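T cell receptor mu chain (Monodelphis domestica, PDB 7L15) pairs with a T cell receptor gamma chain to form the marsupial gamma mu receptor and probably takes part in antigen recognition on T cells. Local coordinates at residues 76-81 against 89-94; 48-53 against 61-66. All coordinates share one frame; numbering follows the deposited sequence.

How the interactions relate
Both contacts are antiparallel hairpins of the V-set domain, but they occupy different places in its sandwich. Interaction 1 joins the D and E strands and is only partly buried: one of its faces turns isoleucine and leucine side chains into the core, whereas the other carries Phe89 and mainly polar groups, two of them bridged by a water. Interaction 2 pairs strand C with C' and is buried throughout, its aromatic and acidic face lying against the T cell receptor gamma chain. Thr63 and Trp50 of interaction 2 meet Ser79 and Leu90 of interaction 1; Ser79 OG and Thr63 OG1 probably share a hydrogen bond at 2.9 Å, and Thr63 OG1 is also hydrogen-bonded to Asp71 O.

Interaction 1 of 2, residues 76-81 against 89-94; sequences RITSSR and FLQIED
With CG placed between its backbone N and carbonyl carbon (chi1 66°) and the chain extended from there to NE, Arg76 passes obliquely over Ile92, and its NH1 donates to Glu93 O at 3.2 Å. This oxygen sits at the guanidinium edge, close to its plane, while Ile92 CG2 approaches NH1 obliquely at 3.4 Å. Glu93 N returns a nearly straight bond to Arg76 O, so two bonds link these residues just beyond the strand pairing. Ile77 and Ile92 face each other as a non-hydrogen-bonded pair and, with CG1 of each anti to its carbonyl carbon, lie side by side, CG1 to CG1 at 3.9 Å; Ile77 CG2 also reaches Leu90 CD1 at 4.1 Å. On the other face Thr78 and the extended Gln91 lie alongside each other, bridged by a water 2.7 Å from Thr78 OG1 and 2.8 Å from Gln91 NE2. The water accepts from the amide and donates to Arg76 O, which thus serves two donors. Backbone bonds run both ways in the Thr78-Gln91 and Ser80-Phe89 pairs, the Ser80 N to Phe89 O bond being the longer of its pair at 3.2 Å. The guanidinium also forms salt bridges with Glu74 and Asp99, the latter an arginine-aspartate pair familiar from V-set domains. This D-E hairpin continues into strand 32-39 through backbone bonds of Leu90 and Ile92 to Leu34 and Leu32, and its apolar face packs on Thr63 of strand 60-65 and Tyr103 of strand 101-109.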
loop_
_atom_site.group_PDB
_atom_site.type_symbol
_atom_site.label_atom_id
_atom_site.label_comp_id
_atom_site.label_asym_id
_atom_site.label_seq_id
_atom_site.Cartn_x
_atom_site.Cartn_y
_atom_site.Cartn_z
ATOM N N ARG A 76 6.891 -7.579 20.308
ATOM C CA ARG A 76 5.495 -7.286 20.629
ATOM C C ARG A 76 4.494 -8.222 19.919
ATOM O O ARG A 76 3.294 -8.153 20.222
ATOM C CB ARG A 76 5.187 -5.819 20.307
ATOM C CG ARG A 76 5.258 -5.467 18.823
ATOM C CD ARG A 76 5.241 -3.948 18.534
ATOM N NE ARG A 76 5.216 -3.777 17.081
ATOM C CZ ARG A 76 4.138 -3.484 16.357
ATOM N NH1 ARG A 76 2.962 -3.262 16.939
ATOM N NH2 ARG A 76 4.245 -3.402 15.037
ATOM N N ILE A 77 4.956 -9.115 19.039
ATOM C CA ILE A 77 4.114 -10.012 18.240
ATOM C C ILE A 77 4.292 -11.447 18.728
ATOM O O ILE A 77 5.427 -11.926 18.853
ATOM C CB ILE A 77 4.487 -9.923 16.753
ATOM C CG1 ILE A 77 4.305 -8.488 16.237
ATOM C CG2 ILE A 77 3.712 -10.987 15.917
ATOM C CD1 ILE A 77 4.521 -8.326 14.751
ATOM N N THR A 78 3.185 -12.145 18.993
ATOM C CA THR A 78 3.262 -13.552 19.392
ATOM C C THR A 78 2.053 -14.310 18.850
ATOM O O THR A 78 1.039 -13.726 18.467
ATOM C CB THR A 78 3.339 -13.744 20.923
ATOM O OG1 THR A 78 2.241 -13.078 21.543
ATOM C CG2 THR A 78 4.648 -13.188 21.521
ATOM N N SER A 79 2.172 -15.632 18.827
ATOM C CA SER A 79 1.067 -16.487 18.440
ATOM C C SER A 79 0.995 -17.665 19.403
ATOM O O SER A 79 1.944 -17.957 20.124
ATOM C CB SER A 79 1.213 -16.962 16.993
ATOM O OG SER A 79 2.482 -17.548 16.805
ATOM N N SER A 80 -0.152 -18.331 19.429
ATOM C CA SER A 80 -0.339 -19.444 20.349
ATOM C C SER A 80 -1.444 -20.334 19.805
ATOM O O SER A 80 -2.143 -19.976 18.849
ATOM C CB SER A 80 -0.672 -18.948 21.759
ATOM O OG SER A 80 -1.831 -18.135 21.733
ATOM N N ARG A 81 -1.615 -21.486 20.460
ATOM C CA ARG A 81 -2.443 -22.585 19.981
ATOM C C ARG A 81 -3.406 -23.073 21.056
ATOM O O ARG A 81 -3.054 -23.136 22.237
ATOM C CB ARG A 81 -1.572 -23.754 19.553
ATOM C CG ARG A 81 -1.629 -24.039 18.088
ATOM C CD ARG A 81 -0.482 -24.926 17.653
ATOM N NE ARG A 81 -0.548 -26.256 18.240
ATOM C CZ ARG A 81 -0.202 -27.370 17.595
ATOM N NH1 ARG A 81 0.209 -27.301 16.338
ATOM N NH2 ARG A 81 -0.273 -28.550 18.203
ATOM N N PHE A 89 -3.910 -18.300 17.560
ATOM C CA PHE A 89 -4.165 -16.908 17.891
ATOM C C PHE A 89 -2.969 -16.046 17.534
ATOM O O PHE A 89 -1.839 -16.530 17.423
ATOM C CB PHE A 89 -4.494 -16.747 19.363
ATOM C CG PHE A 89 -5.585 -17.652 19.817
ATOM C CD1 PHE A 89 -5.300 -18.957 20.216
ATOM C CD2 PHE A 89 -6.906 -17.221 19.811
ATOM C CE1 PHE A 89 -6.309 -19.810 20.614
ATOM C CE2 PHE A 89 -7.929 -18.072 20.205
ATOM C CZ PHE A 89 -7.631 -19.368 20.613
ATOM N N LEU A 90 -3.249 -14.767 17.320
ATOM C CA LEU A 90 -2.229 -13.761 17.094
ATOM C C LEU A 90 -2.381 -12.683 18.153
ATOM O O LEU A 90 -3.499 -12.286 18.497
ATOM C CB LEU A 90 -2.350 -13.159 15.695
ATOM C CG LEU A 90 -1.526 -11.910 15.389
ATOM C CD1 LEU A 90 -0.080 -12.275 15.289
ATOM C CD2 LEU A 90 -1.973 -11.251 14.084
ATOM N N GLN A 91 -1.266 -12.214 18.684
ATOM C CA GLN A 91 -1.312 -11.078 19.587
ATOM C C GLN A 91 -0.251 -10.073 19.190
ATOM O O GLN A 91 0.917 -10.431 19.037
ATOM C CB GLN A 91 -1.114 -11.488 21.040
ATOM C CG GLN A 91 -0.965 -10.268 21.917
ATOM C CD GLN A 91 -0.804 -10.597 23.386
ATOM O OE1 GLN A 91 -1.793 -10.841 24.089
ATOM N NE2 GLN A 91 0.446 -10.593 23.864
ATOM N N ILE A 92 -0.665 -8.821 19.004
ATOM C CA ILE A 92 0.249 -7.743 18.682
ATOM C C ILE A 92 -0.028 -6.620 19.661
ATOM O O ILE A 92 -1.093 -5.984 19.613
ATOM C CB ILE A 92 0.119 -7.255 17.237
ATOM C CG1 ILE A 92 0.438 -8.390 16.272
ATOM C CG2 ILE A 92 1.108 -6.131 16.977
ATOM C CD1 ILE A 92 0.497 -7.947 14.813
ATOM N N GLU A 93 0.913 -6.392 20.558
ATOM C CA GLU A 93 0.789 -5.314 21.516
ATOM C C GLU A 93 1.238 -4.021 20.880
ATOM O O GLU A 93 1.993 -4.016 19.903
ATOM C CB GLU A 93 1.631 -5.596 22.751
ATOM C CG GLU A 93 1.311 -6.922 23.364
ATOM C CD GLU A 93 1.624 -6.951 24.830
ATOM O OE1 GLU A 93 2.472 -7.771 25.222
ATOM O OE2 GLU A 93 1.029 -6.144 25.586
ATOM N N ASP A 94 0.756 -2.916 21.456
ATOM C CA ASP A 94 1.221 -1.570 21.124
ATOM C C ASP A 94 1.002 -1.246 19.646
ATOM O O ASP A 94 1.918 -0.816 18.940
ATOM C CB ASP A 94 2.690 -1.376 21.522
ATOM C CG ASP A 94 3.080 0.096 21.578
ATOM O OD1 ASP A 94 2.162 0.937 21.546
ATOM O OD2 ASP A 94 4.286 0.421 21.646
HETATM O O HOH W 1 2.463 -10.424 21.976
#

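Interaction 2 of 2, residues 48-53 against 61-66; sequences LDWYLW and WLTGLN. With NAG (2-acetamido-2-deoxy-beta-D-glucopyranose), chain D.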
loop_
_atom_site.group_PDB
_atom_site.type_symbol
_atom_site.label_atom_id
_atom_site.label_comp_id
_atom_site.label_asym_id
_atom_site.label_seq_id
_atom_site.Cartn_x
_atom_site.Cartn_y
_atom_site.Cartn_z
ATOM N N LEU A 48 1.483 -23.459 10.987
ATOM C CA LEU A 48 0.549 -22.358 10.803
ATOM C C LEU A 48 1.253 -21.031 11.069
ATOM O O LEU A 48 2.050 -20.930 12.003
ATOM C CB LEU A 48 -0.659 -22.518 11.762
ATOM C CG LEU A 48 -1.461 -23.804 11.551
ATOM C CD1 LEU A 48 -2.673 -23.910 12.446
ATOM C CD2 LEU A 48 -1.899 -23.811 10.129
ATOM N N ASP A 49 0.914 -19.998 10.287
ATOM C CA ASP A 49 1.565 -18.689 10.360
ATOM C C ASP A 49 0.533 -17.575 10.204
ATOM O O ASP A 49 -0.597 -17.788 9.753
ATOM C CB ASP A 49 2.625 -18.497 9.262
ATOM C CG ASP A 49 3.692 -19.577 9.255
ATOM O OD1 ASP A 49 4.018 -20.098 10.332
ATOM O OD2 ASP A 49 4.213 -19.895 8.160
ATOM N N TRP A 50 0.953 -16.361 10.534
ATOM C CA TRP A 50 0.173 -15.153 10.287
ATOM C C TRP A 50 0.954 -14.249 9.347
ATOM O O TRP A 50 2.142 -13.993 9.580
ATOM C CB TRP A 50 -0.116 -14.407 11.589
ATOM C CG TRP A 50 -1.124 -15.070 12.479
ATOM C CD1 TRP A 50 -0.876 -15.901 13.540
ATOM C CD2 TRP A 50 -2.549 -14.930 12.406
ATOM N NE1 TRP A 50 -2.059 -16.276 14.130
ATOM C CE2 TRP A 50 -3.098 -15.698 13.447
ATOM C CE3 TRP A 50 -3.409 -14.228 11.563
ATOM C CZ2 TRP A 50 -4.462 -15.775 13.667
ATOM C CZ3 TRP A 50 -4.778 -14.313 11.782
ATOM C CH2 TRP A 50 -5.286 -15.081 12.827
ATOM N N TYR A 51 0.294 -13.778 8.285
ATOM C CA TYR A 51 0.871 -12.842 7.327
ATOM C C TYR A 51 0.015 -11.587 7.268
ATOM O O TYR A 51 -1.216 -11.672 7.332
ATOM C CB TYR A 51 0.966 -13.452 5.922
ATOM C CG TYR A 51 2.166 -14.326 5.731
ATOM C CD1 TYR A 51 2.220 -15.586 6.288
ATOM C CD2 TYR A 51 3.258 -13.883 4.994
ATOM C CE1 TYR A 51 3.340 -16.387 6.129
ATOM C CE2 TYR A 51 4.368 -14.664 4.831
ATOM C CZ TYR A 51 4.407 -15.917 5.398
ATOM O OH TYR A 51 5.517 -16.700 5.232
ATOM N N LEU A 52 0.682 -10.435 7.116
ATOM C CA LEU A 52 0.053 -9.127 6.965
ATOM C C LEU A 52 0.079 -8.692 5.499
ATOM O O LEU A 52 1.156 -8.474 4.931
ATOM C CB LEU A 52 0.761 -8.080 7.829
ATOM C CG LEU A 52 0.172 -6.667 7.679
ATOM C CD1 LEU A 52 -1.349 -6.661 7.962
ATOM C CD2 LEU A 52 0.897 -5.644 8.560
ATOM N N TRP A 53 -1.097 -8.547 4.897
ATOM C CA TRP A 53 -1.252 -8.081 3.518
ATOM C C TRP A 53 -1.785 -6.656 3.574
ATOM O O TRP A 53 -2.992 -6.441 3.672
ATOM C CB TRP A 53 -2.201 -8.983 2.707
ATOM C CG TRP A 53 -1.642 -10.331 2.411
ATOM C CD1 TRP A 53 -1.289 -11.291 3.311
ATOM C CD2 TRP A 53 -1.390 -10.882 1.118
ATOM N NE1 TRP A 53 -0.824 -12.412 2.656
ATOM C CE2 TRP A 53 -0.881 -12.183 1.308
ATOM C CE3 TRP A 53 -1.550 -10.402 -0.180
ATOM C CZ2 TRP A 53 -0.522 -12.995 0.256
ATOM C CZ3 TRP A 53 -1.201 -11.204 -1.223
ATOM C CH2 TRP A 53 -0.686 -12.493 -1.004
ATOM N N TRP A 61 5.502 -11.739 6.502
ATOM C CA TRP A 61 5.411 -12.707 7.581
ATOM C C TRP A 61 5.511 -12.003 8.936
ATOM O O TRP A 61 6.354 -11.130 9.135
ATOM C CB TRP A 61 6.519 -13.741 7.432
ATOM C CG TRP A 61 6.568 -14.746 8.528
ATOM C CD1 TRP A 61 5.815 -15.870 8.640
ATOM C CD2 TRP A 61 7.434 -14.723 9.668
ATOM N NE1 TRP A 61 6.159 -16.560 9.783
ATOM C CE2 TRP A 61 7.149 -15.874 10.433
ATOM C CE3 TRP A 61 8.420 -13.840 10.117
ATOM C CZ2 TRP A 61 7.817 -16.167 11.627
ATOM C CZ3 TRP A 61 9.088 -14.130 11.312
ATOM C CH2 TRP A 61 8.781 -15.288 12.049
ATOM N N LEU A 62 4.644 -12.392 9.871
ATOM C CA LEU A 62 4.633 -11.827 11.214
ATOM C C LEU A 62 5.102 -12.802 12.278
ATOM O O LEU A 62 5.893 -12.423 13.147
ATOM C CB LEU A 62 3.226 -11.353 11.587
ATOM C CG LEU A 62 2.580 -10.286 10.722
ATOM C CD1 LEU A 62 1.240 -9.971 11.319
ATOM C CD2 LEU A 62 3.460 -9.069 10.659
ATOM N N THR A 63 4.591 -14.034 12.254
ATOM C CA THR A 63 4.841 -15.030 13.288
ATOM C C THR A 63 4.260 -16.356 12.813
ATOM O O THR A 63 3.430 -16.390 11.906
ATOM C CB THR A 63 4.222 -14.621 14.634
ATOM O OG1 THR A 63 4.366 -15.684 15.587
ATOM C CG2 THR A 63 2.762 -14.294 14.470
ATOM N N GLY A 64 4.725 -17.450 13.421
ATOM C CA GLY A 64 4.201 -18.761 13.078
ATOM C C GLY A 64 4.530 -19.755 14.162
ATOM O O GLY A 64 5.288 -19.456 15.086
ATOM N N LEU A 65 3.949 -20.949 14.050
ATOM C CA LEU A 65 4.178 -21.936 15.097
ATOM C C LEU A 65 3.781 -23.322 14.624
ATOM O O LEU A 65 2.983 -23.486 13.694
ATOM C CB LEU A 65 3.415 -21.591 16.384
ATOM C CG LEU A 65 1.905 -21.830 16.465
ATOM C CD1 LEU A 65 1.411 -21.727 17.901
ATOM C CD2 LEU A 65 1.136 -20.869 15.586
ATOM N N ASN A 66 4.394 -24.313 15.265
ATOM C CA ASN A 66 3.943 -25.697 15.223
ATOM C C ASN A 66 3.945 -26.192 16.669
ATOM O O ASN A 66 4.004 -25.411 17.628
ATOM C CB ASN A 66 4.799 -26.552 14.278
ATOM C CG ASN A 66 6.280 -26.542 14.633
ATOM O OD1 ASN A 66 6.663 -26.612 15.802
ATOM N ND2 ASN A 66 7.122 -26.454 13.602
HETATM C C1 NAG D . 8.562 -26.453 13.727
HETATM C C2 NAG D . 9.119 -27.808 13.226
HETATM C C3 NAG D . 10.648 -27.814 13.267
HETATM C C4 NAG D . 11.197 -26.604 12.525
HETATM C C5 NAG D . 10.617 -25.347 13.161
HETATM C C6 NAG D . 11.124 -24.058 12.553
HETATM C C7 NAG D . 7.613 -29.718 13.569
HETATM C C8 NAG D . 7.151 -30.775 14.527
HETATM N N2 NAG D . 8.577 -28.904 14.014
HETATM O O3 NAG D . 11.153 -29.006 12.678
HETATM O O4 NAG D . 12.620 -26.588 12.566
HETATM O O5 NAG D . 9.191 -25.366 13.005
HETATM O O6 NAG D . 10.780 -23.943 11.181
HETATM O O7 NAG D . 7.140 -29.610 12.442
#
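Tyr51 and Trp61 form an offset edge-to-face pair in which the indole turns its edge toward the phenol face, the planes 69° apart and the phenol and five-membered ring centroids separated by 5.1 Å. Trp61 CA adds a CH-pi contact over the tyrosine face, 3.8 Å from the ring centroid, and Trp61 CB touches Tyr51 CE2 at 3.5 Å. Because Trp61 CG is anti to the backbone N (chi1 177°), the indole reaches along the sheet toward Asp49. The carboxylate stands almost perpendicular to the indole, with Asp49 CG at the ring edge, 3.9 Å from Trp61 NE1. Next to it Asp49 OD1 comes within 3.1 Å of Gly64 CA; the glycine has no side chain to meet the carboxylate, and Asp49 CA and Gly64 CA approach to 3.8 Å. On the reverse face Trp50 and Thr63 lie side by side, with Thr63 CG2 4.1 Å from Trp50 CB, before the indole leads away into the core to pack on Cys36 of the Cys36-Cys105 disulfide. Backbone bonds pair Leu48 with Leu65 and join Trp50 N to Thr63 O, but Trp50 O accepts a hydrogen bond from Leu62 N at 3.0 Å. This shift is a beta bulge that sets Tyr51 opposite Trp61. Asn66, next after Leu65, carries an N-linked glycan on ND2. Tyr51 OH is hydrogen-bonded to Lys105 N of the gamma chain, whose Val104 packs on Tyr51 and Trp61, while Asp49 OD1 is bound by Gln47 NE2. The chemistry thus divides by face: the Trp50 indole and aliphatic groups enter the domain core, whereas Tyr51 and Trp61, with the carboxylate of Asp49 beside them, face the gamma chain.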